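Local structure of 4-hydroxythreonine-4-phosphate dehydrogenase (Legionella pneumophila subsp. pneumophila, 6XMY) at residues A[12-17]-A[35-40]; A[60-65]-A[76-81]; A[291-296]-A[321-326]; A[147-152]-A[183-188]; A[202-207]-A[239-244]. The protein probably catalyses the NAD-dependent oxidation of 4-(phosphooxy)-L-threonine, a divalent-metal-assisted step in the biosynthesis of pyridoxine 5'-phosphate. One frame throughout, in Å; residues are numbered along the deposited sequence.

Interaction 1 of 5, residues A[12-17]-A[35-40]; sequences LLISSG and LPVVIL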
# COMPACT_ATOMS: atom_id res chain seq x y z
N LEU A 12 2.95 5.28 15.08
CA LEU A 12 2.68 5.13 13.66
C LEU A 12 1.80 6.29 13.22
O LEU A 12 0.85 6.67 13.92
CB LEU A 12 1.92 3.82 13.43
CG LEU A 12 2.56 2.57 14.07
CD1 LEU A 12 1.58 1.40 14.11
CD2 LEU A 12 3.81 2.19 13.31
N LEU A 13 2.11 6.86 12.06
CA LEU A 13 1.34 7.98 11.53
C LEU A 13 0.38 7.46 10.46
O LEU A 13 0.81 6.77 9.53
CB LEU A 13 2.29 9.02 10.93
CG LEU A 13 1.72 10.39 10.59
CD1 LEU A 13 1.16 11.06 11.84
CD2 LEU A 13 2.82 11.25 9.95
N ILE A 14 -0.90 7.79 10.59
CA ILE A 14 -1.93 7.28 9.68
C ILE A 14 -2.46 8.45 8.87
O ILE A 14 -3.06 9.37 9.43
CB ILE A 14 -3.09 6.61 10.43
CG1 ILE A 14 -2.59 5.76 11.61
CG2 ILE A 14 -3.98 5.80 9.46
CD1 ILE A 14 -1.66 4.65 11.24
N SER A 15 -2.24 8.42 7.55
CA SER A 15 -2.94 9.38 6.69
C SER A 15 -4.39 8.96 6.54
O SER A 15 -4.68 7.86 6.06
CB SER A 15 -2.29 9.46 5.32
OG SER A 15 -3.20 10.07 4.42
N SER A 16 -5.31 9.83 6.94
CA SER A 16 -6.73 9.51 6.86
C SER A 16 -7.30 9.59 5.45
O SER A 16 -8.47 9.24 5.26
CB SER A 16 -7.53 10.36 7.86
OG SER A 16 -7.47 11.74 7.54
N GLY A 17 -6.53 10.03 4.45
CA GLY A 17 -6.90 9.83 3.06
C GLY A 17 -8.01 10.75 2.57
O GLY A 17 -8.20 11.87 3.07
N LEU A 35 -3.40 0.25 19.53
CA LEU A 35 -2.35 0.38 18.53
C LEU A 35 -1.80 1.80 18.58
O LEU A 35 -2.58 2.76 18.67
CB LEU A 35 -2.90 0.05 17.14
CG LEU A 35 -3.30 -1.41 16.92
CD1 LEU A 35 -4.18 -1.55 15.69
CD2 LEU A 35 -2.08 -2.30 16.80
N PRO A 36 -0.50 1.98 18.55
CA PRO A 36 0.07 3.31 18.83
C PRO A 36 0.06 4.19 17.59
O PRO A 36 1.03 4.30 16.84
CB PRO A 36 1.49 2.98 19.27
CG PRO A 36 1.81 1.73 18.50
CD PRO A 36 0.54 0.94 18.44
N VAL A 37 -1.09 4.83 17.36
CA VAL A 37 -1.33 5.55 16.12
C VAL A 37 -1.61 7.01 16.39
O VAL A 37 -2.14 7.39 17.44
CB VAL A 37 -2.48 4.91 15.30
CG1 VAL A 37 -2.16 3.47 14.96
CG2 VAL A 37 -3.81 5.02 16.07
N VAL A 38 -1.23 7.84 15.42
CA VAL A 38 -1.57 9.26 15.38
C VAL A 38 -2.16 9.52 14.00
O VAL A 38 -1.57 9.12 12.99
CB VAL A 38 -0.33 10.13 15.61
CG1 VAL A 38 -0.65 11.61 15.34
CG2 VAL A 38 0.20 9.94 17.04
N ILE A 39 -3.34 10.14 13.95
CA ILE A 39 -4.09 10.32 12.71
C ILE A 39 -3.78 11.68 12.12
O ILE A 39 -3.97 12.71 12.78
CB ILE A 39 -5.60 10.20 12.95
CG1 ILE A 39 -5.94 8.94 13.76
CG2 ILE A 39 -6.35 10.25 11.62
CD1 ILE A 39 -5.39 7.65 13.19
N LEU A 40 -3.35 11.71 10.86
CA LEU A 40 -3.24 12.94 10.09
C LEU A 40 -4.58 13.21 9.42
O LEU A 40 -5.02 12.42 8.59
CB LEU A 40 -2.21 12.78 8.98
CG LEU A 40 -0.74 12.91 9.30
CD1 LEU A 40 -0.00 12.52 8.03
CD2 LEU A 40 -0.40 14.35 9.74
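Leu12 N donates to Pro36 O at 2.8 Å, the first rung of a parallel ladder between strands 12-15 and 37-40, and Leu12 O takes the N-H of Val38. CB and CG of Leu12 approach the same Pro36 oxygen; Pro36 is the central residue of an inverse gamma turn. Leu13 points to the other face, where its CG stands anti to the backbone N (chi1 -167°). That torsion carries both methyls along the sheet to Leu40, CD2 meeting Leu40 CD1 at 3.6 Å, while CD1 also touches Val38 CG1. Ile14 returns to the face of Leu12: its CG1 meets Ile39 CD1 at 3.7 Å and Val37 CB at 3.8 Å. Its N and O bind Val38 O and Leu40 N. Just past the strand's end at Ser15, Ser16 gives its backbone N (3.1 Å) and OG (2.8 Å) to Leu40 O. Helix 23-29 links the two strands in a beta-alpha-beta crossover, and its Cys27 covers Ile14, Ser16 and Ile39. The central rungs thus lie between aliphatic side chains on both faces, and at the buried C-terminal end one carbonyl gripped by two donors probably helps set the course of the chain as it leaves the strand.

Interaction 2 of 5, residues A[60-65]-A[76-81]; sequences LEYSPH and TVWPVP
Tyr62 and Thr76 make the close-packed part of this contact. With Thr76 OG1 beside its backbone N (chi1 -65°), CG2 is left to rest on Tyr62 CA at 3.6 Å and reaches the phenol ring at its edge, near the ring plane. Farther along, Tyr62 CD2 comes within 3.6 Å of Trp78 CE3. The two six-membered rings are nearly parallel, at 22°, yet slid so far apart (centroids 5.6 Å) that they barely overlap, and only the CD2-CE2 side of the phenol meets the CE3-CZ3 side of the indole. Phe115 meets the Tyr62 ring as well, while Leu105 and Leu109 of helix 96-111 touch Trp78. The backbones are joined by two bonds: Val77 N to Leu60 O, and Tyr62 N to Val77 O at 2.8 Å. By contrast, the Leu60 and Glu61 side chains lie at the exposed margin. Leu60 CB is 3.9 Å from Thr76 OG1, and the Glu61 carboxylate carbon CD only skirts Pro79 CG at 4.2 Å. After Tyr62 the chain departs, and Ser63 OG accepts from His65 N in an ST turn. This is a short parallel pairing at the edge of an alpha/beta domain, with 58-61 as the outermost strand beside 74-79.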
# COMPACT_ATOMS: atom_id res chain seq x y z
N LEU A 60 -7.57 13.70 21.22
CA LEU A 60 -6.44 14.45 21.75
C LEU A 60 -5.65 15.01 20.58
O LEU A 60 -5.46 14.33 19.57
CB LEU A 60 -5.52 13.53 22.57
CG LEU A 60 -6.12 12.89 23.82
CD1 LEU A 60 -5.21 11.80 24.35
CD2 LEU A 60 -6.36 13.94 24.89
N GLU A 61 -5.18 16.24 20.71
CA GLU A 61 -4.25 16.77 19.72
C GLU A 61 -2.84 16.27 20.02
O GLU A 61 -2.39 16.27 21.17
CB GLU A 61 -4.31 18.29 19.69
CG GLU A 61 -5.66 18.79 19.18
CD GLU A 61 -5.67 20.28 18.91
OE1 GLU A 61 -4.59 20.90 18.91
OE2 GLU A 61 -6.77 20.83 18.70
N TYR A 62 -2.15 15.85 18.96
CA TYR A 62 -0.82 15.28 19.10
C TYR A 62 0.14 16.27 19.76
O TYR A 62 0.15 17.46 19.44
CB TYR A 62 -0.26 14.90 17.73
CG TYR A 62 1.17 14.44 17.84
CD1 TYR A 62 1.48 13.18 18.35
CD2 TYR A 62 2.23 15.28 17.49
CE1 TYR A 62 2.80 12.77 18.49
CE2 TYR A 62 3.54 14.87 17.63
CZ TYR A 62 3.82 13.61 18.12
OH TYR A 62 5.13 13.22 18.25
N SER A 63 0.97 15.74 20.66
CA SER A 63 2.10 16.45 21.21
C SER A 63 3.25 15.46 21.36
O SER A 63 3.05 14.34 21.86
CB SER A 63 1.81 17.05 22.59
OG SER A 63 3.04 17.37 23.21
N PRO A 64 4.46 15.84 20.96
CA PRO A 64 5.61 14.95 21.18
C PRO A 64 6.00 14.81 22.65
O PRO A 64 6.86 13.98 22.96
CB PRO A 64 6.73 15.62 20.37
CG PRO A 64 6.36 17.06 20.36
CD PRO A 64 4.85 17.09 20.29
N HIS A 65 5.38 15.58 23.54
CA HIS A 65 5.64 15.49 24.97
C HIS A 65 4.58 14.68 25.70
O HIS A 65 4.62 14.60 26.93
CB HIS A 65 5.77 16.89 25.56
CG HIS A 65 6.81 17.73 24.89
ND1 HIS A 65 8.16 17.53 25.08
CD2 HIS A 65 6.71 18.75 24.01
CE1 HIS A 65 8.84 18.39 24.36
NE2 HIS A 65 7.98 19.15 23.70
N THR A 76 -5.62 10.16 18.94
CA THR A 76 -4.72 11.29 18.85
C THR A 76 -4.59 11.72 17.40
O THR A 76 -4.39 10.88 16.51
CB THR A 76 -3.35 10.93 19.44
OG1 THR A 76 -3.51 10.67 20.84
CG2 THR A 76 -2.35 12.07 19.24
N VAL A 77 -4.73 13.03 17.16
CA VAL A 77 -4.81 13.60 15.82
C VAL A 77 -3.75 14.67 15.67
O VAL A 77 -3.57 15.51 16.57
CB VAL A 77 -6.22 14.19 15.57
CG1 VAL A 77 -6.31 14.80 14.17
CG2 VAL A 77 -7.31 13.14 15.81
N TRP A 78 -3.06 14.67 14.52
CA TRP A 78 -2.25 15.77 14.03
C TRP A 78 -3.15 16.56 13.08
O TRP A 78 -3.34 16.15 11.93
CB TRP A 78 -1.00 15.26 13.30
CG TRP A 78 -0.08 16.36 12.81
CD1 TRP A 78 -0.39 17.37 11.95
CD2 TRP A 78 1.30 16.54 13.16
NE1 TRP A 78 0.69 18.18 11.74
CE2 TRP A 78 1.75 17.70 12.47
CE3 TRP A 78 2.21 15.86 13.98
CZ2 TRP A 78 3.06 18.18 12.58
CZ3 TRP A 78 3.52 16.34 14.09
CH2 TRP A 78 3.93 17.48 13.39
N PRO A 79 -3.73 17.67 13.51
CA PRO A 79 -4.74 18.33 12.69
C PRO A 79 -4.16 18.94 11.42
O PRO A 79 -3.11 19.58 11.43
CB PRO A 79 -5.31 19.41 13.62
CG PRO A 79 -5.02 18.88 15.00
CD PRO A 79 -3.66 18.27 14.86
N VAL A 80 -4.88 18.74 10.32
CA VAL A 80 -4.59 19.36 9.03
C VAL A 80 -5.94 19.80 8.48
O VAL A 80 -6.84 18.97 8.36
CB VAL A 80 -3.94 18.36 8.05
CG1 VAL A 80 -3.60 19.05 6.74
CG2 VAL A 80 -2.70 17.70 8.67
N PRO A 81 -6.13 21.07 8.13
CA PRO A 81 -7.48 21.55 7.82
C PRO A 81 -7.89 21.31 6.37
O PRO A 81 -7.15 21.64 5.44
CB PRO A 81 -7.38 23.06 8.11
CG PRO A 81 -5.92 23.39 7.84
CD PRO A 81 -5.14 22.16 8.25

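Interaction 3 of 5, residues A[291-296]-A[321-326]; sequences PIIRTS and KMAKDM. With SO4 (sulfate ion), chain C.
Ile293 and Thr295 both direct their side chains at helix 321-326, while Arg294 between them turns the other way. Ile293 crosses Met326 at a slant: its CD1 rests 3.8 Å from Met326 CB and 3.7 Å from Met326 C, and CG2 lies near the same CB. Thr295 straddles Ala323, with OG1 3.6 Å from Ala323 CB and CG2 turned to Ala323 N and, more loosely, to Met322 CG at 4.2 Å. With chi1 at 63°, OG1 sits between the backbone N and carbonyl carbon and only packs on Ala323 here; it hydrogen-bonds to Ala319 O, one turn earlier in the helix. Pointing away from the helix, Arg294, bent at chi2 (-101°), presents the edge of its guanidinium to a sulfate ion. NH1 (3.0 Å) and NH2 (2.9 Å) both reach sulfate O1 in the guanidinium plane, and Thr287 and Thr120 hold the same two nitrogens. The sulfate, also bound by His138, Thr139 and Asn285, probably marks where the substrate phosphate docks, as Arg294 is a predicted substrate ligand. Strand 294-297 runs between strands 117-120 and 284-288, and helix 314-328 packs over them, Ala323 on Ala117 and Val119 and Met322 on Val284.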
# COMPACT_ATOMS: atom_id res chain seq x y z
N PRO A 291 12.99 4.85 2.09
CA PRO A 291 13.72 4.92 3.36
C PRO A 291 12.82 4.93 4.59
O PRO A 291 13.32 4.98 5.71
CB PRO A 291 14.50 6.23 3.24
CG PRO A 291 13.72 7.05 2.33
CD PRO A 291 13.05 6.12 1.35
N ILE A 292 11.50 4.90 4.39
CA ILE A 292 10.54 4.76 5.46
C ILE A 292 9.71 3.50 5.22
O ILE A 292 9.68 2.95 4.11
CB ILE A 292 9.60 5.98 5.59
CG1 ILE A 292 8.75 6.13 4.31
CG2 ILE A 292 10.40 7.25 5.90
CD1 ILE A 292 7.50 7.00 4.48
N ILE A 293 9.05 3.05 6.28
CA ILE A 293 8.04 2.00 6.18
C ILE A 293 6.73 2.66 5.78
O ILE A 293 6.31 3.64 6.40
CB ILE A 293 7.88 1.28 7.52
CG1 ILE A 293 9.19 0.60 7.94
CG2 ILE A 293 6.71 0.32 7.48
CD1 ILE A 293 9.26 0.34 9.42
N ARG A 294 6.08 2.13 4.75
CA ARG A 294 4.76 2.60 4.37
C ARG A 294 3.89 1.40 4.01
O ARG A 294 4.23 0.64 3.10
CB ARG A 294 4.80 3.59 3.20
CG ARG A 294 3.40 4.05 2.76
CD ARG A 294 2.95 3.31 1.51
NE ARG A 294 1.54 3.54 1.20
CZ ARG A 294 0.99 3.34 0.00
NH1 ARG A 294 1.74 2.94 -1.02
NH2 ARG A 294 -0.31 3.57 -0.18
N THR A 295 2.78 1.25 4.73
CA THR A 295 1.76 0.26 4.40
C THR A 295 0.46 0.98 4.07
O THR A 295 0.33 2.19 4.24
CB THR A 295 1.55 -0.73 5.54
OG1 THR A 295 1.05 -0.03 6.69
CG2 THR A 295 2.84 -1.44 5.90
N SER A 296 -0.51 0.19 3.63
CA SER A 296 -1.75 0.74 3.11
C SER A 296 -2.85 -0.31 3.17
O SER A 296 -2.58 -1.52 3.11
CB SER A 296 -1.54 1.19 1.67
OG SER A 296 -2.72 1.76 1.14
N LYS A 321 -0.97 -3.15 11.86
CA LYS A 321 -0.19 -4.17 12.56
C LYS A 321 1.08 -4.51 11.79
O LYS A 321 2.14 -4.72 12.40
CB LYS A 321 -1.06 -5.41 12.80
CG LYS A 321 -2.11 -5.17 13.87
CD LYS A 321 -3.08 -6.33 13.98
CE LYS A 321 -4.45 -5.84 14.46
NZ LYS A 321 -5.37 -6.96 14.82
N MET A 322 1.01 -4.56 10.46
CA MET A 322 2.22 -4.85 9.69
C MET A 322 3.24 -3.73 9.83
O MET A 322 4.44 -3.99 10.00
CB MET A 322 1.87 -5.10 8.23
CG MET A 322 3.09 -5.41 7.39
SD MET A 322 2.71 -5.85 5.69
CE MET A 322 1.76 -7.34 5.94
N ALA A 323 2.78 -2.48 9.77
CA ALA A 323 3.69 -1.35 9.96
C ALA A 323 4.33 -1.40 11.35
O ALA A 323 5.54 -1.18 11.49
CB ALA A 323 2.96 -0.03 9.73
N LYS A 324 3.53 -1.69 12.38
CA LYS A 324 4.07 -1.83 13.73
C LYS A 324 5.12 -2.93 13.79
O LYS A 324 6.20 -2.74 14.36
CB LYS A 324 2.94 -2.14 14.71
CG LYS A 324 3.40 -2.39 16.14
CD LYS A 324 2.24 -2.83 17.01
CE LYS A 324 2.70 -3.64 18.21
NZ LYS A 324 1.52 -4.23 18.93
N ASP A 325 4.83 -4.09 13.18
CA ASP A 325 5.76 -5.21 13.24
C ASP A 325 7.07 -4.86 12.55
O ASP A 325 8.15 -5.22 13.03
CB ASP A 325 5.13 -6.45 12.62
CG ASP A 325 4.05 -7.07 13.50
OD1 ASP A 325 3.95 -6.69 14.68
OD2 ASP A 325 3.29 -7.92 12.99
N MET A 326 6.99 -4.13 11.43
CA MET A 326 8.19 -3.72 10.71
C MET A 326 8.98 -2.69 11.49
O MET A 326 10.22 -2.71 11.51
CB MET A 326 7.79 -3.14 9.35
CG MET A 326 7.29 -4.17 8.36
SD MET A 326 8.60 -5.33 7.90
CE MET A 326 7.64 -6.48 6.93
S SO4 C . -1.13 3.21 -4.17
O1 SO4 C . -0.54 2.71 -2.93
O2 SO4 C . -1.85 4.44 -3.89
O3 SO4 C . -0.05 3.51 -5.10
O4 SO4 C . -2.07 2.25 -4.78

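Interaction 4 of 5, residues A[147-152]-A[183-188]; sequences EVETVV and IIKVIQ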
# COMPACT_ATOMS: atom_id res chain seq x y z
N GLU A 147 13.00 10.47 -4.00
CA GLU A 147 13.94 10.36 -5.12
C GLU A 147 14.51 8.95 -5.25
O GLU A 147 15.71 8.76 -5.45
CB GLU A 147 15.03 11.43 -5.03
CG GLU A 147 14.47 12.82 -4.82
CD GLU A 147 15.26 13.87 -5.56
OE1 GLU A 147 14.89 14.18 -6.72
OE2 GLU A 147 16.24 14.39 -5.00
N VAL A 148 13.64 7.96 -5.14
CA VAL A 148 14.00 6.55 -5.32
C VAL A 148 13.59 6.14 -6.73
O VAL A 148 12.45 6.35 -7.14
CB VAL A 148 13.30 5.67 -4.26
CG1 VAL A 148 13.62 4.21 -4.50
CG2 VAL A 148 13.73 6.09 -2.86
N GLU A 149 14.53 5.54 -7.46
CA GLU A 149 14.24 5.15 -8.84
C GLU A 149 13.26 3.98 -8.90
O GLU A 149 12.30 4.01 -9.69
CB GLU A 149 15.53 4.80 -9.59
CG GLU A 149 15.27 4.14 -10.94
CD GLU A 149 16.53 4.00 -11.76
OE1 GLU A 149 16.74 4.84 -12.66
OE2 GLU A 149 17.31 3.06 -11.51
N THR A 150 13.47 2.95 -8.09
CA THR A 150 12.65 1.74 -8.13
C THR A 150 12.03 1.50 -6.77
O THR A 150 12.74 1.21 -5.80
CB THR A 150 13.46 0.53 -8.57
OG1 THR A 150 14.14 0.81 -9.80
CG2 THR A 150 12.54 -0.68 -8.76
N VAL A 151 10.71 1.60 -6.70
CA VAL A 151 9.94 1.09 -5.57
C VAL A 151 9.05 -0.02 -6.11
O VAL A 151 8.83 -0.15 -7.31
CB VAL A 151 9.11 2.18 -4.89
CG1 VAL A 151 10.00 3.31 -4.40
CG2 VAL A 151 8.05 2.69 -5.84
N VAL A 152 8.55 -0.84 -5.20
CA VAL A 152 7.75 -2.00 -5.58
C VAL A 152 6.48 -2.01 -4.74
O VAL A 152 6.54 -1.92 -3.51
CB VAL A 152 8.51 -3.32 -5.39
CG1 VAL A 152 7.60 -4.50 -5.77
CG2 VAL A 152 9.80 -3.33 -6.21
N ILE A 183 12.41 -5.33 -14.72
CA ILE A 183 12.13 -6.60 -14.03
C ILE A 183 13.24 -6.91 -13.04
O ILE A 183 12.98 -7.29 -11.89
CB ILE A 183 11.96 -7.73 -15.05
CG1 ILE A 183 10.70 -7.50 -15.90
CG2 ILE A 183 11.88 -9.07 -14.35
CD1 ILE A 183 10.60 -8.46 -17.06
N ILE A 184 14.49 -6.74 -13.47
CA ILE A 184 15.63 -6.98 -12.59
C ILE A 184 15.56 -6.09 -11.35
O ILE A 184 15.72 -6.56 -10.22
CB ILE A 184 16.95 -6.78 -13.36
CG1 ILE A 184 17.11 -7.89 -14.41
CG2 ILE A 184 18.13 -6.76 -12.40
CD1 ILE A 184 18.08 -7.54 -15.51
N LYS A 185 15.33 -4.79 -11.55
CA LYS A 185 15.35 -3.87 -10.42
C LYS A 185 14.19 -4.14 -9.47
O LYS A 185 14.36 -4.07 -8.25
CB LYS A 185 15.30 -2.43 -10.94
CG LYS A 185 16.62 -2.02 -11.58
CD LYS A 185 16.50 -0.68 -12.27
CE LYS A 185 17.84 -0.26 -12.87
NZ LYS A 185 17.74 1.04 -13.59
N VAL A 186 13.01 -4.44 -10.02
CA VAL A 186 11.86 -4.78 -9.19
C VAL A 186 12.15 -6.02 -8.36
O VAL A 186 11.90 -6.06 -7.15
CB VAL A 186 10.61 -4.95 -10.06
CG1 VAL A 186 9.52 -5.70 -9.30
CG2 VAL A 186 10.11 -3.59 -10.53
N ILE A 187 12.64 -7.08 -9.02
CA ILE A 187 12.85 -8.33 -8.31
C ILE A 187 14.05 -8.24 -7.35
O ILE A 187 14.02 -8.85 -6.27
CB ILE A 187 12.89 -9.53 -9.27
CG1 ILE A 187 11.53 -9.64 -9.97
CG2 ILE A 187 13.20 -10.82 -8.52
CD1 ILE A 187 11.41 -10.79 -10.96
N GLN A 188 15.07 -7.45 -7.68
CA GLN A 188 16.14 -7.20 -6.70
C GLN A 188 15.58 -6.57 -5.44
O GLN A 188 15.90 -6.99 -4.32
CB GLN A 188 17.21 -6.29 -7.31
CG GLN A 188 18.20 -6.97 -8.25
CD GLN A 188 19.09 -5.97 -8.98
OE1 GLN A 188 18.82 -4.76 -8.99
NE2 GLN A 188 20.15 -6.46 -9.59
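Lys185 and Glu149 form a salt bridge at the solvent-facing side of a contact between a loop and a helix in this alpha/beta fold: residues 147-152, which connect helix 138-145 to strand 152-156, pack against helix 180-197. Followed outward, the lysine first sets CB 3.6 Å from Thr150 OG1, with Thr150 CG2 also near. CG stays more distant from that hydroxyl oxygen, whereas CD returns to 3.7 Å from Thr150 OG1, the lysine chain passing the threonine at about a right angle. CE comes 3.6 Å from Glu149 OE2, and NZ ends 2.9 Å from the same oxygen. Beyond CG the lysine is fully extended, which lets its methylene groups cover Thr150 while the ammonium reaches past it. Glu149 comes from the loop with CG anti to the backbone N (chi1 169°) and an extended chain to meet it. NZ comes from 52° out of the carboxylate plane and engages OE2, with OE1 4.0 Å away.

Deeper in, the contact becomes apolar. Thr150 CG2 faces the Lys185 carbonyl and Val186 CG2, and Val152, at the start of its strand, leans on the next part of the helix. Elsewhere on the helix Ile183, Ile184 and Ile187 pack on helix 223-237. Loop and helix meet innermost where Val152 CG2 lies 3.6 Å from Val186 O and 3.9 Å from Val186 CG1.

Interaction 5 of 5, residues A[202-207]-A[239-244]; sequences SPKINV and GIDVLG
A beta-alpha-beta crossover, strand 204-208 to helix 223-237 to strand 241-246, brings these two parallel strands side by side, and Ile205 sits at the middle of their pairing. Its N donates to Asp241 O at 2.9 Å and its O accepts from Leu243 N; Val207 N then binds Leu243 O. On the buried face, Val242 CG1 is 4.1 Å from Ile205 CB and equally close to Val207 CG2, its chi1 of -74° placing that methyl beside the backbone N. Leu232 of the crossover helix covers both valines. Asn206 and Leu243 run alongside each other on the reverse face, Asn206 OD1 lying 3.7 Å from Leu243 CB, with Leu243 CD2 3.8 Å from the same OD1. On the same face Lys204 and Asp241 also point the same way, but in the lysine conformer given their charges do not join: Lys204 NZ stays 4.5 Å from Asp241 OD2, and what the aspartate touches is the lysine's CG. At the N-terminal end water takes over from direct bonding. One water donates to Ser202 O and to Asp241 OD2; a second links the backbones, donating to Pro203 O at 2.7 Å and accepting from Asp241 N at 2.9 Å.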
# COMPACT_ATOMS: atom_id res chain seq x y z
N SER A 202 16.27 -17.30 2.03
CA SER A 202 16.55 -17.55 0.61
C SER A 202 15.23 -17.54 -0.15
O SER A 202 14.68 -18.60 -0.48
CB SER A 202 17.31 -18.86 0.41
OG SER A 202 18.58 -18.82 1.04
N PRO A 203 14.71 -16.36 -0.46
CA PRO A 203 13.37 -16.27 -1.06
C PRO A 203 13.26 -17.00 -2.39
O PRO A 203 14.16 -16.94 -3.24
CB PRO A 203 13.17 -14.76 -1.24
CG PRO A 203 14.10 -14.14 -0.26
CD PRO A 203 15.29 -15.03 -0.20
N LYS A 204 12.14 -17.70 -2.57
CA LYS A 204 11.77 -18.27 -3.85
C LYS A 204 10.67 -17.40 -4.45
O LYS A 204 9.66 -17.13 -3.79
CB LYS A 204 11.28 -19.71 -3.69
CG LYS A 204 12.34 -20.64 -3.16
CD LYS A 204 11.89 -22.09 -3.14
CE LYS A 204 12.99 -22.99 -2.60
NZ LYS A 204 13.48 -22.51 -1.27
N ILE A 205 10.87 -16.96 -5.68
CA ILE A 205 9.99 -15.98 -6.32
C ILE A 205 9.48 -16.56 -7.64
O ILE A 205 10.28 -16.89 -8.52
CB ILE A 205 10.71 -14.64 -6.52
CG1 ILE A 205 11.13 -14.05 -5.16
CG2 ILE A 205 9.85 -13.68 -7.31
CD1 ILE A 205 12.09 -12.88 -5.28
N ASN A 206 8.16 -16.66 -7.79
CA ASN A 206 7.54 -17.18 -9.00
C ASN A 206 7.02 -16.02 -9.84
O ASN A 206 6.32 -15.14 -9.31
CB ASN A 206 6.40 -18.14 -8.66
CG ASN A 206 6.89 -19.47 -8.15
OD1 ASN A 206 8.09 -19.65 -7.93
ND2 ASN A 206 5.98 -20.42 -7.96
N VAL A 207 7.37 -15.99 -11.12
CA VAL A 207 7.18 -14.82 -11.98
C VAL A 207 6.25 -15.15 -13.13
O VAL A 207 6.51 -16.09 -13.90
CB VAL A 207 8.53 -14.29 -12.51
CG1 VAL A 207 8.32 -13.02 -13.31
CG2 VAL A 207 9.51 -14.07 -11.36
N GLY A 239 22.02 -14.95 -8.17
CA GLY A 239 21.67 -15.77 -7.03
C GLY A 239 20.28 -15.55 -6.48
O GLY A 239 20.00 -15.95 -5.35
N ILE A 240 19.39 -14.93 -7.26
CA ILE A 240 18.02 -14.71 -6.84
C ILE A 240 17.16 -15.81 -7.44
O ILE A 240 17.15 -16.01 -8.67
CB ILE A 240 17.55 -13.30 -7.24
CG1 ILE A 240 18.37 -12.24 -6.49
CG2 ILE A 240 16.07 -13.13 -6.94
CD1 ILE A 240 18.15 -10.82 -6.98
N ASP A 241 16.48 -16.57 -6.58
CA ASP A 241 15.85 -17.84 -6.95
C ASP A 241 14.47 -17.58 -7.56
O ASP A 241 13.43 -17.72 -6.90
CB ASP A 241 15.78 -18.74 -5.72
CG ASP A 241 15.48 -20.18 -6.05
OD1 ASP A 241 15.34 -20.53 -7.24
OD2 ASP A 241 15.39 -20.98 -5.09
N VAL A 242 14.46 -17.22 -8.85
CA VAL A 242 13.24 -16.98 -9.60
C VAL A 242 12.88 -18.20 -10.43
O VAL A 242 13.74 -18.95 -10.92
CB VAL A 242 13.34 -15.73 -10.51
CG1 VAL A 242 13.28 -14.44 -9.69
CG2 VAL A 242 14.61 -15.80 -11.37
N LEU A 243 11.57 -18.39 -10.63
CA LEU A 243 11.03 -19.40 -11.52
C LEU A 243 10.03 -18.71 -12.43
O LEU A 243 9.13 -18.02 -11.96
CB LEU A 243 10.31 -20.49 -10.72
CG LEU A 243 9.44 -21.43 -11.54
CD1 LEU A 243 10.30 -22.31 -12.44
CD2 LEU A 243 8.53 -22.27 -10.66
N GLY A 244 10.16 -18.92 -13.74
CA GLY A 244 9.24 -18.34 -14.67
C GLY A 244 9.85 -18.23 -16.05
O GLY A 244 10.98 -18.65 -16.28
O HOH W 1 15.82 -20.39 -2.64
O HOH W 2 16.58 -15.90 -3.76

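Along the chain the order is interaction 1, 2, 4, 5 and then 3. Interactions 1 and 2 touch: strand 37-41 lies between strands 12-15 and 74-79, and Ile39 probably hydrogen-bonds to both Thr76 and Trp78. At the far side of the chain, the helix of interaction 4 touches interaction 5 through Ile187, which packs on Ile205, Val207, Ile240 and Val242. Interaction 3 stands between these groups, its helix 314-328 touching Leu12 and Leu35 of interaction 1 and Pro291 grazing Val148 of interaction 4. Centres of interactions 2 and 5 are 44 Å apart. The late-coming strand 294-297 thus joins two alpha/beta halves near the NAD and predicted substrate sites.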